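Local coordinates for protein threonine phosphate decarboxylase-like enzyme (Sulfurospirillum multivorans, PDB 6OUX) that decarboxylates L-serine O-phosphate to ethanolamine O-phosphate with the help of pyridoxal phosphate, a step in norcobamide biosynthesis, and is less active on L-threonine phosphate, at residues 51-56 against 371-376; 57-62 against 289-294; 209-214 against 242-247; 213-218 against 323-328. One frame throughout, in Å; residues are numbered along the deposited sequence.

How the contacts relate
All four contacts lie where the parts of a class I/II aminotransferase-like fold come together. Contacts 1 and 2 follow one another along helix 53-68, about 15 Å between centres. The first sets the start of that helix against the start of helix 375-388; the second sets its next turns on helix 289-314. Contacts 3 and 4, centres about 11 Å apart, share H213 and F214 in the loop after strand 204-208. Along the chain, contact 1 encloses the other three, contact 3 is nested within contact 2, and contacts 2 and 4 alternate. N327 ND2 bonds to S51 O and N327 O takes the G372 N-H, tying the five-stranded sheet to the start of helix 53-68.

Contact 1 of 4, residues 51-56 against 371-376; sequences SNPYAS and AGRTRE
Two torsions shape this contact: Y54 holds CG anti to its carbonyl carbon (chi1 -55°), which sends the phenol toward T374 and R375, and R373 bends at chi2 and chi3 (-40° and -63°), folding its guanidinium back over P53. The fold is that of the class-II pyridoxal-phosphate aminotransferase family, and here the starts of helices 53-68 and 375-388 meet, the second reached through the end of strand 367-371. The R375 backbone N, in the first turn of its helix, donates to Y54 OH at 3.2 Å, a good use for a tyrosine because first-turn N-H groups have no carbonyl of their own helix to bond. The same hydroxyl also rests 3.6 Å from T374 CA.

P53 suits the first helical position, where its missing N-H costs nothing. Its CG lies over one face of the R373 guanidinium, offset toward the rim, while S51 CB comes to the edge of that group, 3.8 Å from NH1. P53 CB also touches T374 CG2 at 4.0 Å.

Both helices are capped from their own side chains. T374 OG1 reaches E377 N weakly, and G372 O is hydrogen-bonded to Y302 OH of helix 289-314, which ties the turn between strand and helix to that helix. N52 is the N-cap of helix 53-68: its OD1 takes a weak bond from Y54 N at 2.9 Å and a longer weak one from A55 N at 3.3 Å.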
# COMPACT_ATOMS: atom_id res chain seq x y z
N SER A 51 -2.45 10.41 -16.18
CA SER A 51 -3.80 10.15 -15.78
C SER A 51 -4.64 10.27 -17.03
O SER A 51 -4.13 10.60 -18.09
CB SER A 51 -4.23 11.23 -14.80
OG SER A 51 -5.36 10.77 -14.12
N ASN A 52 -5.93 9.99 -16.92
CA ASN A 52 -6.90 10.37 -17.91
C ASN A 52 -7.90 11.25 -17.11
O ASN A 52 -8.67 10.73 -16.32
CB ASN A 52 -7.56 9.12 -18.56
CG ASN A 52 -8.77 9.47 -19.45
OD1 ASN A 52 -9.24 10.64 -19.51
ND2 ASN A 52 -9.31 8.50 -20.09
N PRO A 53 -7.89 12.56 -17.32
CA PRO A 53 -8.76 13.42 -16.54
C PRO A 53 -10.25 13.17 -16.79
O PRO A 53 -11.07 13.35 -15.85
CB PRO A 53 -8.30 14.85 -16.89
CG PRO A 53 -7.54 14.72 -18.18
CD PRO A 53 -7.06 13.31 -18.29
N TYR A 54 -10.61 12.66 -17.95
CA TYR A 54 -12.00 12.25 -18.19
C TYR A 54 -12.43 11.00 -17.40
O TYR A 54 -13.55 10.91 -16.90
CB TYR A 54 -12.27 12.09 -19.68
CG TYR A 54 -11.92 13.31 -20.53
CD1 TYR A 54 -12.76 14.42 -20.58
CD2 TYR A 54 -10.77 13.34 -21.27
CE1 TYR A 54 -12.45 15.53 -21.38
CE2 TYR A 54 -10.46 14.42 -22.09
CZ TYR A 54 -11.28 15.54 -22.14
OH TYR A 54 -10.94 16.62 -22.98
N ALA A 55 -11.54 10.04 -17.22
CA ALA A 55 -11.90 8.93 -16.35
C ALA A 55 -11.87 9.34 -14.89
O ALA A 55 -12.59 8.78 -14.09
CB ALA A 55 -10.95 7.78 -16.55
N SER A 56 -10.91 10.18 -14.53
CA SER A 56 -10.77 10.60 -13.17
C SER A 56 -12.09 11.31 -12.69
O SER A 56 -12.63 10.96 -11.66
CB SER A 56 -9.53 11.50 -13.14
OG SER A 56 -9.47 12.06 -11.88
N ALA A 371 2.20 15.16 -20.11
CA ALA A 371 1.01 14.32 -19.99
C ALA A 371 -0.16 15.01 -20.68
O ALA A 371 -0.32 16.24 -20.55
CB ALA A 371 0.68 14.12 -18.52
N GLY A 372 -1.01 14.26 -21.36
CA GLY A 372 -2.13 14.83 -22.08
C GLY A 372 -3.19 15.15 -21.06
O GLY A 372 -3.41 14.34 -20.15
N ARG A 373 -3.72 16.38 -21.12
CA ARG A 373 -4.77 16.82 -20.20
C ARG A 373 -6.16 16.95 -20.89
O ARG A 373 -6.44 16.25 -21.88
CB ARG A 373 -4.35 18.14 -19.52
CG ARG A 373 -3.02 18.09 -18.81
CD ARG A 373 -2.72 16.82 -18.05
NE ARG A 373 -3.66 16.58 -16.97
CZ ARG A 373 -3.87 15.39 -16.41
NH1 ARG A 373 -3.17 14.29 -16.80
NH2 ARG A 373 -4.78 15.30 -15.44
N THR A 374 -7.01 17.84 -20.40
CA THR A 374 -8.27 18.09 -21.03
C THR A 374 -7.97 18.95 -22.27
O THR A 374 -6.87 19.55 -22.39
CB THR A 374 -9.22 18.88 -20.09
OG1 THR A 374 -8.65 20.16 -19.78
CG2 THR A 374 -9.49 18.12 -18.77
N ARG A 375 -8.97 19.11 -23.13
CA ARG A 375 -8.82 19.94 -24.31
C ARG A 375 -8.40 21.35 -23.97
O ARG A 375 -7.54 21.89 -24.65
CB ARG A 375 -10.05 19.92 -25.26
CG ARG A 375 -9.78 20.60 -26.62
CD ARG A 375 -11.00 20.82 -27.50
NE ARG A 375 -11.60 19.54 -27.86
CZ ARG A 375 -12.84 19.14 -27.55
NH1 ARG A 375 -13.70 19.95 -26.90
NH2 ARG A 375 -13.23 17.92 -27.90
N GLU A 376 -9.02 21.96 -22.95
CA GLU A 376 -8.71 23.33 -22.56
C GLU A 376 -7.27 23.46 -22.08
O GLU A 376 -6.54 24.37 -22.46
CB GLU A 376 -9.67 23.82 -21.46
CG GLU A 376 -10.60 24.94 -21.93
CD GLU A 376 -11.91 24.96 -21.16
OE1 GLU A 376 -12.11 25.92 -20.36
OE2 GLU A 376 -12.72 24.01 -21.35

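Contact 2 of 4, residues 57-62 against 289-294; sequences ELVLDY and EDFLKR
The ring of Y62 carries the edge of F291 on one face, with F291 CD1 3.6 Å from Y62 CE1, and has L58 O and a water at its own edge. This is a T-shaped pair, the planes 68° apart. V59 CG2 reaches the F291 edge, 3.9 Å from F291 CZ. A third flat group joins in: Y62 OH sits over one face of the R294 guanidinium, near its rim, so the 3.5 Å between Y62 OH and R294 NH1 is no hydrogen bond.

In this helix-to-helix packing, away from the substrate-binding residues, helices 53-68 and 289-314 run obliquely antiparallel, axes 11.3 Å apart and 145° between their directions, a spacing that rings of this size can fill. L58 stretches across with CG anti to the backbone N (chi1 -176°), and its CD2 touches R294 CB at 3.8 Å; a branched aliphatic tip suits the shaft of an arginine. Helix 277-286 closes the aromatic side through L285, which touches both rings.

Water bridges Y62 OH, 2.6 Å away, and D290 OD2, to which it donates. The phenol has a water as hydrogen-bond partner, while the nearby guanidinium would probably polarise its oxygen without bonding to it.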
# COMPACT_ATOMS: atom_id res chain seq x y z
N GLU A 57 -12.63 12.22 -13.51
CA GLU A 57 -13.89 12.94 -13.24
C GLU A 57 -15.02 11.95 -13.14
O GLU A 57 -15.81 12.05 -12.22
CB GLU A 57 -14.26 14.00 -14.33
CG GLU A 57 -13.22 15.09 -14.53
CD GLU A 57 -13.69 16.37 -15.21
OE1 GLU A 57 -14.84 16.43 -15.73
OE2 GLU A 57 -12.88 17.33 -15.25
N LEU A 58 -15.06 10.93 -14.02
CA LEU A 58 -16.05 9.86 -13.93
C LEU A 58 -16.03 9.12 -12.61
O LEU A 58 -17.05 8.97 -11.96
CB LEU A 58 -15.91 8.86 -15.07
CG LEU A 58 -16.95 7.72 -15.18
CD1 LEU A 58 -18.26 8.34 -15.58
CD2 LEU A 58 -16.48 6.70 -16.23
N VAL A 59 -14.84 8.65 -12.22
CA VAL A 59 -14.67 7.96 -10.94
C VAL A 59 -15.04 8.84 -9.76
O VAL A 59 -15.71 8.37 -8.86
CB VAL A 59 -13.25 7.38 -10.79
CG1 VAL A 59 -13.11 6.64 -9.45
CG2 VAL A 59 -12.99 6.36 -11.88
N LEU A 60 -14.59 10.10 -9.72
CA LEU A 60 -14.96 11.02 -8.62
C LEU A 60 -16.48 11.21 -8.52
O LEU A 60 -17.05 11.33 -7.41
CB LEU A 60 -14.29 12.37 -8.75
CG LEU A 60 -12.77 12.34 -8.49
CD1 LEU A 60 -12.15 13.62 -9.01
CD2 LEU A 60 -12.53 12.11 -6.98
N ASP A 61 -17.15 11.18 -9.66
CA ASP A 61 -18.58 11.38 -9.72
C ASP A 61 -19.28 10.18 -9.12
O ASP A 61 -20.22 10.38 -8.39
CB ASP A 61 -19.04 11.62 -11.16
CG ASP A 61 -20.50 11.88 -11.25
OD1 ASP A 61 -20.97 12.91 -10.72
OD2 ASP A 61 -21.15 11.03 -11.81
N TYR A 62 -18.82 8.95 -9.40
CA TYR A 62 -19.33 7.78 -8.74
C TYR A 62 -19.08 7.80 -7.22
O TYR A 62 -19.97 7.42 -6.42
CB TYR A 62 -18.78 6.49 -9.34
CG TYR A 62 -19.48 5.97 -10.56
CD1 TYR A 62 -19.11 6.35 -11.85
CD2 TYR A 62 -20.48 5.07 -10.44
CE1 TYR A 62 -19.74 5.84 -12.95
CE2 TYR A 62 -21.12 4.55 -11.53
CZ TYR A 62 -20.75 4.95 -12.77
OH TYR A 62 -21.40 4.39 -13.79
N GLU A 289 -20.14 -3.78 -15.20
CA GLU A 289 -20.66 -3.51 -16.54
C GLU A 289 -21.09 -2.07 -16.82
O GLU A 289 -20.77 -1.51 -17.87
CB GLU A 289 -21.87 -4.46 -16.79
CG GLU A 289 -22.63 -4.23 -18.10
CD GLU A 289 -23.78 -3.23 -17.98
OE1 GLU A 289 -24.63 -3.41 -17.07
OE2 GLU A 289 -23.83 -2.28 -18.80
N ASP A 290 -21.92 -1.53 -15.94
CA ASP A 290 -22.47 -0.18 -16.12
C ASP A 290 -21.40 0.94 -16.02
O ASP A 290 -21.39 1.93 -16.77
CB ASP A 290 -23.60 0.08 -15.12
CG ASP A 290 -23.20 -0.22 -13.64
OD1 ASP A 290 -22.69 -1.32 -13.31
OD2 ASP A 290 -23.44 0.64 -12.77
N PHE A 291 -20.49 0.80 -15.06
CA PHE A 291 -19.34 1.68 -14.99
C PHE A 291 -18.49 1.55 -16.27
O PHE A 291 -18.02 2.55 -16.78
CB PHE A 291 -18.48 1.39 -13.76
CG PHE A 291 -17.16 2.15 -13.76
CD1 PHE A 291 -17.12 3.44 -13.34
CD2 PHE A 291 -15.99 1.59 -14.28
CE1 PHE A 291 -15.92 4.16 -13.37
CE2 PHE A 291 -14.79 2.29 -14.36
CZ PHE A 291 -14.76 3.59 -13.90
N LEU A 292 -18.21 0.33 -16.69
CA LEU A 292 -17.31 0.10 -17.84
C LEU A 292 -17.84 0.72 -19.12
O LEU A 292 -17.06 1.17 -19.95
CB LEU A 292 -17.05 -1.42 -18.05
CG LEU A 292 -15.95 -1.93 -17.12
CD1 LEU A 292 -15.92 -3.46 -16.96
CD2 LEU A 292 -14.58 -1.34 -17.53
N LYS A 293 -19.19 0.76 -19.28
CA LYS A 293 -19.76 1.46 -20.40
C LYS A 293 -19.41 2.93 -20.44
O LYS A 293 -19.04 3.45 -21.48
CB LYS A 293 -21.28 1.29 -20.43
CG LYS A 293 -21.96 2.00 -21.61
CD LYS A 293 -23.47 1.64 -21.76
CE LYS A 293 -23.69 0.18 -22.21
NZ LYS A 293 -23.54 -0.91 -21.18
N ARG A 294 -19.48 3.62 -19.29
CA ARG A 294 -19.14 4.99 -19.25
C ARG A 294 -17.61 5.17 -19.34
O ARG A 294 -17.15 6.16 -19.88
CB ARG A 294 -19.69 5.62 -17.97
CG ARG A 294 -21.23 5.58 -17.93
CD ARG A 294 -21.82 6.40 -16.77
NE ARG A 294 -23.18 5.92 -16.47
CZ ARG A 294 -23.93 6.28 -15.41
NH1 ARG A 294 -23.46 7.10 -14.51
NH2 ARG A 294 -25.14 5.79 -15.25
O HOH W 1 -23.56 3.05 -13.50

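Contact 3 of 4, residues 209-214 against 242-247; sequences ESFIHF and LSKDFG
D245 CB lies 3.6 Å from F214 CZ, an apolar start for a side chain that ends in charge. From there chi1 (56°) sets CG between the backbone N and the carbonyl carbon, and from CG the two oxygens take different partners. OD1 turns back on its own loop and takes the F246 N-H at 2.7 Å, on the anti side and out of the carboxylate plane. OD2 goes across to H213 and stands 3.1 Å above one face of the imidazole, toward its rim; it is also held by a salt bridge to K240 NZ, its strongest partner.

Both segments are loops at the C-terminal ends of neighbouring parallel strands, 204-208 and 236-241, where alpha/beta domains usually carry their active site. F211, whose side chain comes within about 4 Å of that of substrate-binding N181, meets K244 through CE1, 3.9 Å from K244 CD. K244 stands in the Ser-Lys sequence motif of pyridoxal-phosphate aminotransferases and is probably the lysine that bears the cofactor. The F214 ring brings its edge to K244 O, with CZ 3.5 Å away.

H213 also turns an edge to the face of F246, an offset T-shaped pair with planes 73° apart, and F246 in turn stacks on F286. An alanine at H213 would remove this ring, which is likely to leave D245 OD2 without its flat cover and the F246 face without its mate.

Between the backbones, water 2 donates to S210 O at 3.0 Å and accepts a weak bond from K244 N.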
# COMPACT_ATOMS: atom_id res chain seq x y z
N GLU A 209 1.79 -3.40 -19.48
CA GLU A 209 0.86 -2.76 -20.41
C GLU A 209 0.07 -1.64 -19.76
O GLU A 209 -1.11 -1.42 -20.13
CB GLU A 209 -0.10 -3.81 -20.99
CG GLU A 209 -0.98 -4.49 -19.94
CD GLU A 209 -2.18 -5.18 -20.53
OE1 GLU A 209 -2.24 -5.31 -21.82
OE2 GLU A 209 -3.03 -5.65 -19.72
N SER A 210 0.67 -0.95 -18.84
CA SER A 210 -0.03 0.08 -18.04
C SER A 210 -0.66 1.19 -18.91
O SER A 210 -1.65 1.85 -18.50
CB SER A 210 0.90 0.70 -16.98
OG SER A 210 1.17 -0.19 -15.89
N PHE A 211 -0.06 1.46 -20.06
CA PHE A 211 -0.61 2.47 -21.01
C PHE A 211 -1.41 1.98 -22.20
O PHE A 211 -1.70 2.77 -23.13
CB PHE A 211 0.56 3.38 -21.47
CG PHE A 211 1.32 3.94 -20.31
CD1 PHE A 211 0.70 4.83 -19.47
CD2 PHE A 211 2.58 3.49 -19.98
CE1 PHE A 211 1.35 5.34 -18.37
CE2 PHE A 211 3.21 3.95 -18.85
CZ PHE A 211 2.61 4.89 -18.05
N ILE A 212 -1.75 0.69 -22.24
CA ILE A 212 -2.26 0.08 -23.46
C ILE A 212 -3.71 0.55 -23.78
O ILE A 212 -4.13 0.52 -24.91
CB ILE A 212 -2.20 -1.47 -23.43
CG1 ILE A 212 -2.25 -2.03 -24.88
CG2 ILE A 212 -3.26 -2.07 -22.52
CD1 ILE A 212 -1.92 -3.49 -25.00
N HIS A 213 -4.41 1.04 -22.78
CA HIS A 213 -5.78 1.59 -22.98
C HIS A 213 -5.77 2.86 -23.86
O HIS A 213 -6.79 3.26 -24.37
CB HIS A 213 -6.40 1.99 -21.62
CG HIS A 213 -7.12 0.91 -20.92
ND1 HIS A 213 -6.87 -0.44 -21.11
CD2 HIS A 213 -8.06 0.98 -19.93
CE1 HIS A 213 -7.64 -1.14 -20.28
NE2 HIS A 213 -8.38 -0.30 -19.58
N PHE A 214 -4.62 3.50 -24.03
CA PHE A 214 -4.43 4.68 -24.87
C PHE A 214 -4.01 4.38 -26.28
O PHE A 214 -4.06 5.27 -27.10
CB PHE A 214 -3.47 5.68 -24.20
CG PHE A 214 -3.84 5.94 -22.78
CD1 PHE A 214 -5.08 6.52 -22.48
CD2 PHE A 214 -3.07 5.50 -21.75
CE1 PHE A 214 -5.47 6.70 -21.17
CE2 PHE A 214 -3.45 5.69 -20.42
CZ PHE A 214 -4.66 6.26 -20.14
N LEU A 242 -3.74 0.08 -12.47
CA LEU A 242 -5.14 0.55 -12.56
C LEU A 242 -5.30 2.04 -12.26
O LEU A 242 -6.41 2.56 -12.42
CB LEU A 242 -6.04 -0.27 -11.65
CG LEU A 242 -6.16 -1.74 -12.01
CD1 LEU A 242 -6.84 -2.49 -10.86
CD2 LEU A 242 -6.94 -1.92 -13.31
N SER A 243 -4.21 2.74 -11.96
CA SER A 243 -4.23 4.16 -11.56
C SER A 243 -3.98 5.18 -12.71
O SER A 243 -4.55 6.27 -12.76
CB SER A 243 -3.28 4.32 -10.33
OG SER A 243 -3.70 3.38 -9.26
N LYS A 244 -3.20 4.80 -13.69
CA LYS A 244 -2.90 5.75 -14.75
C LYS A 244 -3.91 5.82 -15.91
O LYS A 244 -3.76 6.66 -16.81
CB LYS A 244 -1.50 5.50 -15.27
CG LYS A 244 -0.47 5.68 -14.16
CD LYS A 244 0.86 5.06 -14.50
CE LYS A 244 1.72 4.99 -13.26
NZ LYS A 244 3.15 5.00 -13.66
N ASP A 245 -4.91 4.94 -15.88
CA ASP A 245 -5.97 4.96 -16.90
C ASP A 245 -7.34 5.17 -16.25
O ASP A 245 -8.02 6.17 -16.54
CB ASP A 245 -5.89 3.74 -17.86
CG ASP A 245 -5.92 2.37 -17.15
OD1 ASP A 245 -6.07 2.27 -15.91
OD2 ASP A 245 -5.77 1.36 -17.85
N PHE A 246 -7.75 4.29 -15.34
CA PHE A 246 -9.00 4.53 -14.56
C PHE A 246 -8.81 5.74 -13.63
O PHE A 246 -9.77 6.18 -13.02
CB PHE A 246 -9.46 3.30 -13.77
CG PHE A 246 -9.79 2.10 -14.63
CD1 PHE A 246 -11.05 1.98 -15.24
CD2 PHE A 246 -8.86 1.07 -14.83
CE1 PHE A 246 -11.35 0.87 -16.03
CE2 PHE A 246 -9.18 -0.04 -15.61
CZ PHE A 246 -10.42 -0.14 -16.21
N GLY A 247 -7.56 6.23 -13.53
CA GLY A 247 -7.25 7.62 -13.21
C GLY A 247 -7.76 7.97 -11.85
O GLY A 247 -8.94 8.25 -11.72
O HOH W 2 -2.85 2.54 -15.86

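Contact 4 of 4, residues 213-218 against 323-328; sequences HFAYED and PSMANF
F214 and N327 lie face to face: the amide is stacked on the ring with their planes 9° apart, and N327 CB sits over its middle, 3.7 Å from the centroid of the F214 ring, as a CH-pi contact. The contact thus joins a loop of the seven-stranded sheet, after strand 204-208, to a loop of the five-stranded one, between strands 320-321 and 328-332, in the fold type I aminotransferase architecture. A second pair is of another kind. M325 SD rests over the face of Y216, 4.0 Å from the centroid of that ring, a Met-aromatic contact. M325 is bent at chi2 (-102°) and again at chi3, which brings CE 3.3 Å from Y216 O and 3.8 Å from A215 CB; an unbranched, flexible thioether suits such a path beside a small alanine. Y216 N is buried here without a polar partner.

The backbones pack directly, M325 O lying 3.3 Å from F214 C, and water 3 also bridges them, donating to F214 O at 2.8 Å and to A326 O. A serine at F214 would take away the stacking surface, and a gap would probably open beside the N327 amide, leaving it less firmly held flat.

Further out, N327 ND2 is bonded to S51 O, which fixes the turn of the amide, and Y302 meets the F214 ring at a steep angle. Within 323-328 an ST turn forms, S324 OG accepting from A326 N at 3.2 Å, while the same OG donates to F328 O at 2.7 Å, almost in line with that carbonyl.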
# COMPACT_ATOMS: atom_id res chain seq x y z
N HIS A 213 -4.41 1.04 -22.78
CA HIS A 213 -5.78 1.59 -22.98
C HIS A 213 -5.77 2.86 -23.86
O HIS A 213 -6.79 3.26 -24.37
CB HIS A 213 -6.40 1.99 -21.62
CG HIS A 213 -7.12 0.91 -20.92
ND1 HIS A 213 -6.87 -0.44 -21.11
CD2 HIS A 213 -8.06 0.98 -19.93
CE1 HIS A 213 -7.64 -1.14 -20.28
NE2 HIS A 213 -8.38 -0.30 -19.58
N PHE A 214 -4.62 3.50 -24.03
CA PHE A 214 -4.43 4.68 -24.87
C PHE A 214 -4.01 4.38 -26.28
O PHE A 214 -4.06 5.27 -27.10
CB PHE A 214 -3.47 5.68 -24.20
CG PHE A 214 -3.84 5.94 -22.78
CD1 PHE A 214 -5.08 6.52 -22.48
CD2 PHE A 214 -3.07 5.50 -21.75
CE1 PHE A 214 -5.47 6.70 -21.17
CE2 PHE A 214 -3.45 5.69 -20.42
CZ PHE A 214 -4.66 6.26 -20.14
N ALA A 215 -3.73 3.12 -26.59
CA ALA A 215 -3.28 2.74 -27.95
C ALA A 215 -4.47 2.24 -28.78
O ALA A 215 -5.58 1.88 -28.26
CB ALA A 215 -2.19 1.67 -27.88
N TYR A 216 -4.27 2.21 -30.08
CA TYR A 216 -5.33 1.69 -30.93
C TYR A 216 -4.72 1.09 -32.17
O TYR A 216 -3.69 1.56 -32.61
CB TYR A 216 -6.37 2.80 -31.26
CG TYR A 216 -5.82 4.02 -31.93
CD1 TYR A 216 -5.28 5.05 -31.18
CD2 TYR A 216 -5.74 4.11 -33.32
CE1 TYR A 216 -4.71 6.14 -31.76
CE2 TYR A 216 -5.19 5.24 -33.93
CZ TYR A 216 -4.67 6.25 -33.14
OH TYR A 216 -4.11 7.35 -33.68
N GLU A 217 -5.34 0.03 -32.65
CA GLU A 217 -4.96 -0.64 -33.89
C GLU A 217 -6.00 -0.48 -35.01
O GLU A 217 -5.70 -0.87 -36.11
CB GLU A 217 -4.64 -2.12 -33.62
CG GLU A 217 -3.29 -2.26 -32.89
CD GLU A 217 -2.83 -3.71 -32.70
OE1 GLU A 217 -3.23 -4.57 -33.56
OE2 GLU A 217 -2.11 -3.98 -31.69
N ASP A 218 -7.18 0.09 -34.72
CA ASP A 218 -8.28 0.29 -35.68
C ASP A 218 -8.92 1.64 -35.40
O ASP A 218 -8.78 2.21 -34.29
CB ASP A 218 -9.33 -0.83 -35.62
CG ASP A 218 -10.03 -0.96 -34.27
OD1 ASP A 218 -9.66 -0.30 -33.27
OD2 ASP A 218 -11.02 -1.72 -34.19
N PRO A 323 6.61 9.90 -31.86
CA PRO A 323 5.33 9.25 -32.03
C PRO A 323 4.93 8.58 -30.74
O PRO A 323 5.80 8.05 -30.07
CB PRO A 323 5.57 8.16 -33.09
CG PRO A 323 6.94 8.31 -33.57
CD PRO A 323 7.60 9.47 -32.86
N SER A 324 3.64 8.55 -30.44
CA SER A 324 3.15 8.02 -29.19
C SER A 324 1.75 7.44 -29.32
O SER A 324 0.93 7.94 -30.08
CB SER A 324 3.11 9.14 -28.18
OG SER A 324 2.70 8.71 -26.92
N MET A 325 1.51 6.37 -28.55
CA MET A 325 0.17 5.82 -28.31
C MET A 325 -0.08 5.69 -26.83
O MET A 325 -0.71 4.75 -26.38
CB MET A 325 0.09 4.51 -28.95
CG MET A 325 0.18 4.68 -30.45
SD MET A 325 -1.52 4.53 -31.10
CE MET A 325 -1.05 2.95 -31.26
N ALA A 326 0.42 6.64 -26.09
CA ALA A 326 0.19 6.62 -24.64
C ALA A 326 -0.56 7.89 -24.23
O ALA A 326 -1.05 8.58 -25.08
CB ALA A 326 1.49 6.50 -23.92
N ASN A 327 -0.61 8.21 -22.95
CA ASN A 327 -1.23 9.43 -22.47
C ASN A 327 -0.24 10.51 -22.12
O ASN A 327 -0.42 11.31 -21.20
CB ASN A 327 -2.16 9.10 -21.27
CG ASN A 327 -1.45 8.54 -20.10
OD1 ASN A 327 -0.42 7.94 -20.26
ND2 ASN A 327 -2.07 8.61 -18.92
N PHE A 328 0.85 10.51 -22.88
CA PHE A 328 1.88 11.49 -22.77
C PHE A 328 2.61 11.51 -24.13
O PHE A 328 2.49 10.56 -24.94
CB PHE A 328 2.84 11.12 -21.59
CG PHE A 328 3.37 9.74 -21.70
CD1 PHE A 328 4.42 9.46 -22.54
CD2 PHE A 328 2.83 8.71 -20.94
CE1 PHE A 328 4.88 8.16 -22.67
CE2 PHE A 328 3.28 7.39 -21.08
CZ PHE A 328 4.33 7.13 -21.93
O HOH W 3 -3.17 7.92 -27.18